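PDB 1OHU: apoptosis regulator ced-9, which restrains programmed cell death in the nematode by sequestering the cell-death activator CED-4, which it releases when EGL-1 binds and inhibits it. Local coordinates for residues A[11-14]-A[15-19]; A[30-33]-A[34-38]; A[40-43]-A[44-48]. The protein carries 3 engineered substitutions. One frame throughout, in Å; residues are numbered along the deposited sequence.

Contact 1 (A[11-14]-A[15-19]); sequences LDIE and GFVVD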
ATOM      1  N   LEU A  11       9.136  11.762  -2.946  1.00 42.13           N
ATOM      2  CA  LEU A  11       8.819  10.440  -2.424  1.00 40.50           C
ATOM      3  C   LEU A  11       7.867  10.431  -1.229  1.00 38.81           C
ATOM      4  O   LEU A  11       7.828   9.453  -0.480  1.00 37.77           O
ATOM      5  CB  LEU A  11      10.111   9.711  -2.042  1.00 39.76           C
ATOM      6  CG  LEU A  11      11.131   9.529  -3.168  1.00 41.32           C
ATOM      7  CD1 LEU A  11      12.363   8.812  -2.632  1.00 42.70           C
ATOM      8  CD2 LEU A  11      10.506   8.739  -4.306  1.00 42.45           C
ATOM      9  N   ASP A  12       7.105  11.504  -1.037  1.00 37.48           N
ATOM     10  CA  ASP A  12       6.176  11.535   0.089  1.00 37.18           C
ATOM     11  C   ASP A  12       5.352  10.261   0.052  1.00 36.43           C
ATOM     12  O   ASP A  12       4.944   9.806  -1.015  1.00 34.39           O
ATOM     13  CB  ASP A  12       5.242  12.746   0.015  1.00 36.38           C
ATOM     14  CG  ASP A  12       5.957  14.049   0.302  1.00 37.89           C
ATOM     15  OD1 ASP A  12       6.759  14.089   1.260  1.00 37.96           O
ATOM     16  OD2 ASP A  12       5.714  15.035  -0.424  1.00 41.03           O
ATOM     17  N   ILE A  13       5.121   9.683   1.223  1.00 36.24           N
ATOM     18  CA  ILE A  13       4.353   8.460   1.318  1.00 36.67           C
ATOM     19  C   ILE A  13       2.987   8.566   0.636  1.00 35.40           C
ATOM     20  O   ILE A  13       2.544   7.617  -0.001  1.00 35.87           O
ATOM     21  CB  ILE A  13       4.201   8.035   2.806  1.00 37.73           C
ATOM     22  CG1 ILE A  13       5.041   6.780   3.058  1.00 38.64           C
ATOM     23  CG2 ILE A  13       2.743   7.807   3.175  1.00 41.34           C
ATOM     24  CD1 ILE A  13       4.777   5.636   2.097  1.00 33.63           C
ATOM     25  N   GLU A  14       2.330   9.717   0.749  1.00 34.04           N
ATOM     26  CA  GLU A  14       1.020   9.888   0.126  1.00 32.35           C
ATOM     27  C   GLU A  14       1.038   9.546  -1.348  1.00 31.71           C
ATOM     28  O   GLU A  14       0.073   8.978  -1.872  1.00 31.44           O
ATOM     29  CB  GLU A  14       0.510  11.321   0.289  1.00 31.35           C
ATOM     30  CG  GLU A  14       0.089  11.650   1.702  1.00 32.44           C
ATOM     31  CD  GLU A  14       1.266  11.805   2.638  1.00 34.99           C
ATOM     32  OE1 GLU A  14       1.046  11.773   3.867  1.00 33.37           O
ATOM     33  OE2 GLU A  14       2.405  11.969   2.145  1.00 34.75           O
ATOM     34  N   GLY A  15       2.131   9.901  -2.014  1.00 29.05           N
ATOM     35  CA  GLY A  15       2.252   9.631  -3.434  1.00 28.68           C
ATOM     36  C   GLY A  15       2.162   8.153  -3.755  1.00 29.11           C
ATOM     37  O   GLY A  15       1.530   7.768  -4.736  1.00 30.86           O
ATOM     38  N   PHE A  16       2.794   7.319  -2.935  1.00 30.02           N
ATOM     39  CA  PHE A  16       2.753   5.877  -3.168  1.00 29.33           C
ATOM     40  C   PHE A  16       1.359   5.326  -2.884  1.00 28.56           C
ATOM     41  O   PHE A  16       0.824   4.522  -3.653  1.00 27.58           O
ATOM     42  CB  PHE A  16       3.760   5.144  -2.271  1.00 31.57           C
ATOM     43  CG  PHE A  16       5.199   5.420  -2.609  1.00 34.49           C
ATOM     44  CD1 PHE A  16       5.800   6.621  -2.238  1.00 35.02           C
ATOM     45  CD2 PHE A  16       5.957   4.475  -3.298  1.00 34.85           C
ATOM     46  CE1 PHE A  16       7.134   6.876  -2.549  1.00 36.81           C
ATOM     47  CE2 PHE A  16       7.292   4.719  -3.615  1.00 36.53           C
ATOM     48  CZ  PHE A  16       7.882   5.922  -3.239  1.00 36.37           C
ATOM     49  N   VAL A  17       0.772   5.760  -1.774  1.00 26.35           N
ATOM     50  CA  VAL A  17      -0.550   5.280  -1.391  1.00 24.36           C
ATOM     51  C   VAL A  17      -1.592   5.655  -2.441  1.00 23.89           C
ATOM     52  O   VAL A  17      -2.376   4.811  -2.865  1.00 24.46           O
ATOM     53  CB  VAL A  17      -0.968   5.836  -0.021  1.00 22.67           C
ATOM     54  CG1 VAL A  17      -2.272   5.185   0.418  1.00 21.30           C
ATOM     55  CG2 VAL A  17       0.124   5.579   1.008  1.00 22.76           C
ATOM     56  N   VAL A  18      -1.597   6.914  -2.864  1.00 23.23           N
ATOM     57  CA  VAL A  18      -2.540   7.370  -3.876  1.00 23.88           C
ATOM     58  C   VAL A  18      -2.351   6.651  -5.202  1.00 24.62           C
ATOM     59  O   VAL A  18      -3.315   6.169  -5.797  1.00 24.14           O
ATOM     60  CB  VAL A  18      -2.403   8.876  -4.152  1.00 24.40           C
ATOM     61  CG1 VAL A  18      -3.241   9.261  -5.372  1.00 22.70           C
ATOM     62  CG2 VAL A  18      -2.855   9.657  -2.946  1.00 25.83           C
ATOM     63  N   ASP A  19      -1.109   6.588  -5.671  1.00 25.51           N
ATOM     64  CA  ASP A  19      -0.835   5.934  -6.938  1.00 24.28           C
ATOM     65  C   ASP A  19      -1.172   4.459  -6.905  1.00 23.37           C
ATOM     66  O   ASP A  19      -1.628   3.902  -7.904  1.00 24.19           O
ATOM     67  CB  ASP A  19       0.631   6.103  -7.334  1.00 28.18           C
ATOM     68  CG  ASP A  19       0.935   5.477  -8.683  1.00 31.27           C
ATOM     69  OD1 ASP A  19       1.339   4.294  -8.724  1.00 30.19           O
ATOM     70  OD2 ASP A  19       0.741   6.164  -9.708  1.00 33.81           O
TER
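The ring of F16 lies back against the chain that precedes it, its rim set along the backbone of L11 and D12. F16 CE1 stands 3.4 Å from L11 O and F16 CD1 is 3.5 Å from D12 O, so two C-H groups of the ring edge meet two carbonyl oxygens close to the ring plane, a weakly favourable pairing of partial charges. Farther out, L11 CD2 rests 4.0 Å from F16 CZ, and the leucine branch extends the apolar patch. F16 gets there because its CG sits beside its own backbone N (chi1 -68°), which swings the ring toward the start of the helix. The F16 ring also stacks with W154 and meets H46 edge to face.

The helix gets under way in the same residues. G15 N gives a bent bond of 3.0 Å to D12 O, reaching it from above the carbonyl plane, whereas V17 N to I13 O and V18 N to E14 O are nearly straight, the latter 2.8 Å long. One turn on, V17 CG2 touches I13 CG2 at 4.1 Å, and both residues face helix 128-144. V18 CG2 comes within 3.2 Å of E14 O, a tight fit beside the bonded oxygen. The carboxylate of E14 forms a salt bridge with K140. The switch from three-residue to four-residue backbone bonds marks the first turn of an alpha-helix, here helix 13-27, which carries most of the predicted BH4 motif in the Bcl-2-like domain that this chain represents.

Contact 2 (A[30-33]-A[34-38]); sequences MEWF and GAPGL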
HETATM    1  N   MSE A  30     -12.515  -0.275 -11.953  1.00 28.32           N
HETATM    2  CA  MSE A  30     -13.175   0.911 -11.412  1.00 27.75           C
HETATM    3  C   MSE A  30     -12.285   2.155 -11.421  1.00 25.71           C
HETATM    4  O   MSE A  30     -11.100   2.081 -11.751  1.00 26.64           O
HETATM    5  CB  MSE A  30     -13.705   0.605 -10.004  1.00 27.87           C
HETATM    6  CG  MSE A  30     -14.831  -0.446 -10.025  1.00 25.29           C
HETATM    7 SE   MSE A  30     -15.217  -1.166  -8.275  1.00 29.02          SE
HETATM    8  CE  MSE A  30     -16.437  -2.571  -8.747  1.00 23.97           C
ATOM      9  N   GLU A  31     -12.855   3.298 -11.053  1.00 23.95           N
ATOM     10  CA  GLU A  31     -12.120   4.554 -11.091  1.00 23.45           C
ATOM     11  C   GLU A  31     -12.350   5.362  -9.818  1.00 23.78           C
ATOM     12  O   GLU A  31     -13.489   5.719  -9.497  1.00 24.07           O
ATOM     13  CB  GLU A  31     -12.576   5.351 -12.322  1.00 21.81           C
ATOM     14  CG  GLU A  31     -11.862   6.682 -12.588  1.00 19.45           C
ATOM     15  CD  GLU A  31     -10.364   6.527 -12.884  1.00 22.27           C
ATOM     16  OE1 GLU A  31      -9.968   5.572 -13.589  1.00 21.58           O
ATOM     17  OE2 GLU A  31      -9.581   7.375 -12.418  1.00 19.44           O
ATOM     18  N   TRP A  32     -11.268   5.640  -9.097  1.00 21.64           N
ATOM     19  CA  TRP A  32     -11.347   6.399  -7.848  1.00 23.36           C
ATOM     20  C   TRP A  32     -11.469   7.880  -8.153  1.00 23.81           C
ATOM     21  O   TRP A  32     -10.467   8.571  -8.300  1.00 25.93           O
ATOM     22  CB  TRP A  32     -10.100   6.140  -6.988  1.00 22.30           C
ATOM     23  CG  TRP A  32     -10.117   6.838  -5.646  1.00 25.83           C
ATOM     24  CD1 TRP A  32     -11.208   7.383  -5.012  1.00 24.07           C
ATOM     25  CD2 TRP A  32      -9.001   7.047  -4.767  1.00 25.12           C
ATOM     26  NE1 TRP A  32     -10.836   7.913  -3.802  1.00 27.95           N
ATOM     27  CE2 TRP A  32      -9.489   7.723  -3.624  1.00 24.88           C
ATOM     28  CE3 TRP A  32      -7.635   6.729  -4.835  1.00 24.18           C
ATOM     29  CZ2 TRP A  32      -8.659   8.089  -2.556  1.00 25.86           C
ATOM     30  CZ3 TRP A  32      -6.806   7.094  -3.768  1.00 23.39           C
ATOM     31  CH2 TRP A  32      -7.321   7.765  -2.647  1.00 24.80           C
ATOM     32  N   PHE A  33     -12.707   8.362  -8.240  1.00 24.64           N
ATOM     33  CA  PHE A  33     -12.969   9.762  -8.552  1.00 24.56           C
ATOM     34  C   PHE A  33     -12.427  10.739  -7.520  1.00 24.72           C
ATOM     35  O   PHE A  33     -12.064  11.871  -7.858  1.00 23.22           O
ATOM     36  CB  PHE A  33     -14.481   9.989  -8.727  1.00 26.72           C
ATOM     37  CG  PHE A  33     -14.970   9.857 -10.156  1.00 26.10           C
ATOM     38  CD1 PHE A  33     -14.552   8.806 -10.964  1.00 26.90           C
ATOM     39  CD2 PHE A  33     -15.878  10.776 -10.680  1.00 26.88           C
ATOM     40  CE1 PHE A  33     -15.035   8.674 -12.279  1.00 25.32           C
ATOM     41  CE2 PHE A  33     -16.359  10.650 -11.980  1.00 23.91           C
ATOM     42  CZ  PHE A  33     -15.935   9.596 -12.780  1.00 23.85           C
ATOM     43  N   GLY A  34     -12.376  10.309  -6.263  1.00 24.82           N
ATOM     44  CA  GLY A  34     -11.883  11.177  -5.208  1.00 22.67           C
ATOM     45  C   GLY A  34     -10.378  11.141  -4.996  1.00 24.85           C
ATOM     46  O   GLY A  34      -9.868  11.757  -4.061  1.00 23.51           O
ATOM     47  N   ALA A  35      -9.656  10.437  -5.863  1.00 23.69           N
ATOM     48  CA  ALA A  35      -8.205  10.342  -5.726  1.00 23.38           C
ATOM     49  C   ALA A  35      -7.506  11.703  -5.644  1.00 24.93           C
ATOM     50  O   ALA A  35      -7.764  12.589  -6.461  1.00 25.37           O
ATOM     51  CB  ALA A  35      -7.624   9.546  -6.884  1.00 19.48           C
ATOM     52  N   PRO A  36      -6.629  11.895  -4.641  1.00 25.70           N
ATOM     53  CA  PRO A  36      -5.931  13.186  -4.543  1.00 27.16           C
ATOM     54  C   PRO A  36      -4.868  13.320  -5.641  1.00 29.18           C
ATOM     55  O   PRO A  36      -4.405  12.325  -6.189  1.00 29.44           O
ATOM     56  CB  PRO A  36      -5.330  13.167  -3.133  1.00 24.80           C
ATOM     57  CG  PRO A  36      -5.242  11.727  -2.792  1.00 28.35           C
ATOM     58  CD  PRO A  36      -6.482  11.125  -3.395  1.00 27.14           C
ATOM     59  N   GLY A  37      -4.499  14.550  -5.971  1.00 31.91           N
ATOM     60  CA  GLY A  37      -3.507  14.758  -7.005  1.00 35.73           C
ATOM     61  C   GLY A  37      -2.128  14.243  -6.641  1.00 39.10           C
ATOM     62  O   GLY A  37      -1.832  13.978  -5.475  1.00 40.79           O
ATOM     63  N   LEU A  38      -1.281  14.095  -7.652  1.00 40.62           N
ATOM     64  CA  LEU A  38       0.090  13.634  -7.462  1.00 42.38           C
ATOM     65  C   LEU A  38       0.966  14.797  -7.925  1.00 44.03           C
ATOM     66  O   LEU A  38       1.306  14.904  -9.099  1.00 45.11           O
ATOM     67  CB  LEU A  38       0.338  12.388  -8.318  1.00 41.74           C
ATOM     68  CG  LEU A  38       0.908  11.120  -7.673  1.00 40.84           C
ATOM     69  CD1 LEU A  38       0.196  10.807  -6.374  1.00 37.82           C
ATOM     70  CD2 LEU A  38       0.768   9.961  -8.650  1.00 41.52           C
TER
HETATM   71  O   HOH W   1      -9.548  13.062  -8.195  1.00 25.27           O
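With CG anti to the backbone N (chi1 -178°) and the ring turned only slightly at chi2 (17°), W32 folds its indole forward against the residues that follow it, and G34 and A35 pass across one face. The A35 CA lies 3.6 Å from the centroid of the six-membered ring of W32 and almost on its normal, a CH-pi contact. The G34 carbonyl carbon is above the same face but displaced toward the rim, near NE1. A35 CB lies over that face too, 3.5 Å from W32 CE3, and P36 brings its CD to 3.5 Å from W32 CH2, arriving at a slant. The indole is thus roofed by consecutive residues of its own chain.

The backbone keeps this roof in place. A35 N donates to W32 O at 3.2 Å; the N-H points well at the oxygen, though it approaches from above the carbonyl plane. A water donates to both F33 O, at 2.8 Å, and A35 O, and so bridges the first corner and the end of the turn.

Past this local cover, W32 is buried by T22 and I25 of helix 13-27 and by V128 and F132 of helix 128-144, while P36 adds contacts to V18 and F132. An exposed bend is thereby anchored by one buried indole. The bond from A35 N closes a beta turn from W32 to A35, and the backbone angles of its corners, F33 and G34, make it type I, in the loop that leads from helix 13-27 toward helix 44-71.

Contact 3 (A[40-43]-A[44-48]); sequences SGVQ and PEHEM. Engineered in segment 40-43: S40 (natural residue Cys).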
ATOM      1  N   SER A  40       4.095  15.624  -8.160  1.00 49.70           N
ATOM      2  CA  SER A  40       5.194  15.402  -9.078  1.00 49.33           C
ATOM      3  C   SER A  40       4.841  14.373 -10.141  1.00 49.38           C
ATOM      4  O   SER A  40       5.670  14.027 -10.981  1.00 49.17           O
ATOM      5  CB  SER A  40       6.438  14.961  -8.300  1.00 50.04           C
ATOM      6  OG  SER A  40       6.791  15.908  -7.305  1.00 48.96           O
ATOM      7  N   GLY A  41       3.601  13.897 -10.102  1.00 48.29           N
ATOM      8  CA  GLY A  41       3.168  12.898 -11.056  1.00 46.20           C
ATOM      9  C   GLY A  41       3.740  11.544 -10.684  1.00 45.54           C
ATOM     10  O   GLY A  41       4.429  11.409  -9.667  1.00 44.29           O
ATOM     11  N   VAL A  42       3.457  10.537 -11.502  1.00 44.57           N
ATOM     12  CA  VAL A  42       3.955   9.194 -11.237  1.00 43.59           C
ATOM     13  C   VAL A  42       5.477   9.146 -11.175  1.00 44.92           C
ATOM     14  O   VAL A  42       6.167   9.660 -12.054  1.00 44.65           O
ATOM     15  CB  VAL A  42       3.476   8.198 -12.311  1.00 41.66           C
ATOM     16  CG1 VAL A  42       4.045   6.818 -12.025  1.00 40.63           C
ATOM     17  CG2 VAL A  42       1.957   8.147 -12.342  1.00 39.18           C
ATOM     18  N   GLN A  43       5.987   8.528 -10.115  1.00 46.04           N
ATOM     19  CA  GLN A  43       7.419   8.379  -9.922  1.00 46.73           C
ATOM     20  C   GLN A  43       7.798   6.935 -10.212  1.00 47.66           C
ATOM     21  O   GLN A  43       6.991   6.025 -10.018  1.00 46.75           O
ATOM     22  CB  GLN A  43       7.807   8.728  -8.478  1.00 47.34           C
ATOM     23  CG  GLN A  43       7.495  10.159  -8.076  1.00 47.44           C
ATOM     24  CD  GLN A  43       8.120  11.163  -9.020  1.00 46.26           C
ATOM     25  OE1 GLN A  43       9.335  11.183  -9.200  1.00 47.99           O
ATOM     26  NE2 GLN A  43       7.293  12.001  -9.632  1.00 44.08           N
ATOM     27  N   PRO A  44       9.030   6.703 -10.689  1.00 47.85           N
ATOM     28  CA  PRO A  44       9.436   5.326 -10.978  1.00 47.23           C
ATOM     29  C   PRO A  44       9.316   4.433  -9.742  1.00 46.75           C
ATOM     30  O   PRO A  44       9.086   3.229  -9.859  1.00 45.86           O
ATOM     31  CB  PRO A  44      10.879   5.484 -11.479  1.00 47.21           C
ATOM     32  CG  PRO A  44      11.328   6.788 -10.876  1.00 48.37           C
ATOM     33  CD  PRO A  44      10.109   7.653 -11.013  1.00 47.97           C
ATOM     34  N   GLU A  45       9.461   5.026  -8.558  1.00 46.44           N
ATOM     35  CA  GLU A  45       9.336   4.268  -7.320  1.00 47.06           C
ATOM     36  C   GLU A  45       7.884   3.840  -7.121  1.00 46.50           C
ATOM     37  O   GLU A  45       7.612   2.868  -6.414  1.00 46.12           O
ATOM     38  CB  GLU A  45       9.791   5.093  -6.112  1.00 48.14           C
ATOM     39  CG  GLU A  45      11.292   5.349  -6.033  1.00 51.61           C
ATOM     40  CD  GLU A  45      11.754   6.474  -6.945  1.00 53.19           C
ATOM     41  OE1 GLU A  45      12.965   6.781  -6.932  1.00 55.52           O
ATOM     42  OE2 GLU A  45      10.914   7.051  -7.669  1.00 52.75           O
ATOM     43  N   HIS A  46       6.959   4.577  -7.735  1.00 44.75           N
ATOM     44  CA  HIS A  46       5.536   4.253  -7.651  1.00 43.38           C
ATOM     45  C   HIS A  46       5.304   3.014  -8.507  1.00 43.20           C
ATOM     46  O   HIS A  46       4.652   2.056  -8.090  1.00 41.74           O
ATOM     47  CB  HIS A  46       4.660   5.379  -8.222  1.00 41.59           C
ATOM     48  CG  HIS A  46       4.696   6.654  -7.439  1.00 37.99           C
ATOM     49  ND1 HIS A  46       5.036   6.705  -6.106  1.00 39.89           N
ATOM     50  CD2 HIS A  46       4.362   7.919  -7.791  1.00 36.61           C
ATOM     51  CE1 HIS A  46       4.908   7.946  -5.668  1.00 37.73           C
ATOM     52  NE2 HIS A  46       4.500   8.700  -6.670  1.00 37.49           N
ATOM     53  N   GLU A  47       5.843   3.058  -9.722  1.00 44.09           N
ATOM     54  CA  GLU A  47       5.707   1.963 -10.669  1.00 45.15           C
ATOM     55  C   GLU A  47       6.337   0.679 -10.152  1.00 44.68           C
ATOM     56  O   GLU A  47       5.950  -0.418 -10.559  1.00 43.93           O
ATOM     57  CB  GLU A  47       6.303   2.374 -12.016  1.00 47.09           C
ATOM     58  CG  GLU A  47       5.312   3.145 -12.880  1.00 51.89           C
ATOM     59  CD  GLU A  47       5.973   3.992 -13.951  1.00 55.60           C
ATOM     60  OE1 GLU A  47       6.865   3.481 -14.665  1.00 59.95           O
ATOM     61  OE2 GLU A  47       5.589   5.174 -14.088  1.00 57.57           O
HETATM   62  N   MSE A  48       7.297   0.815  -9.242  1.00 44.40           N
HETATM   63  CA  MSE A  48       7.940  -0.352  -8.655  1.00 44.24           C
HETATM   64  C   MSE A  48       7.071  -0.838  -7.506  1.00 43.41           C
HETATM   65  O   MSE A  48       7.106  -2.015  -7.145  1.00 43.72           O
HETATM   66  CB  MSE A  48       9.337  -0.002  -8.137  1.00 45.27           C
HETATM   67  CG  MSE A  48      10.071  -1.149  -7.432  1.00 47.98           C
HETATM   68 SE   MSE A  48      10.370  -2.758  -8.506  1.00 51.67          SE
HETATM   69  CE  MSE A  48      10.093  -2.051 -10.286  1.00 47.12           C
TER
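The carbonyl oxygen of Q43 is gripped by two backbone N-H groups of the first turn: H46 N at 2.7 Å, coming from above the carbonyl plane with a bent N-H, and E47 N at 3.2 Å, straighter and in that plane. The two donors therefore use different directions round one oxygen.

The side chains repeat the link. Q43 CB sits over a face of the H46 imidazole, displaced toward the rim and 3.7 Å from its centroid, in a CH-pi contact, and the ring's CD2 edge meets V42 CA at 3.7 Å. With CG beside the backbone N (chi1 -61°) and the chain bent at chi2 (-55°), the glutamine curls back toward the loop, where Q43 NE2 bonds to G41 O at 2.9 Å and the oxygen lies near the amide plane. Its OE1 is taken by R10, which also forms a salt bridge with E45, so one arginine joins loop and helix. V42 CG1 abuts E47 OE2, the two side chains crossing at about a right angle.

Were H46 an alanine, Q43 CB would probably lose the ring it rests on and F16 its edge-to-face neighbour, leaving a gap between helices 13-27 and 44-71. A carbonyl oxygen that accepts two backbone N-H bonds, with Q43 at the N-cap and P44 starting the first turn, marks the beginning of an alpha-helix, here helix 44-71.

All three contacts are local, yet they differ with depth. Contact 1 is mostly buried, contact 2 lies at the surface around one inserted indole, and contact 3 is intermediate. Contacts 1 and 3 each launch a helix, 13-27 and 44-71, whereas contact 2 is a turn in the loop joining them and uses a single backbone bond plus water. Aromatic chemistry varies too: a phenyl edge against carbonyls in contact 1, an indole face under the chain in contact 2, an imidazole face under a methylene in contact 3. They also touch one another: P36 and L38 pack on V18, H46 reaches G15 and F16, and V42 meets D19.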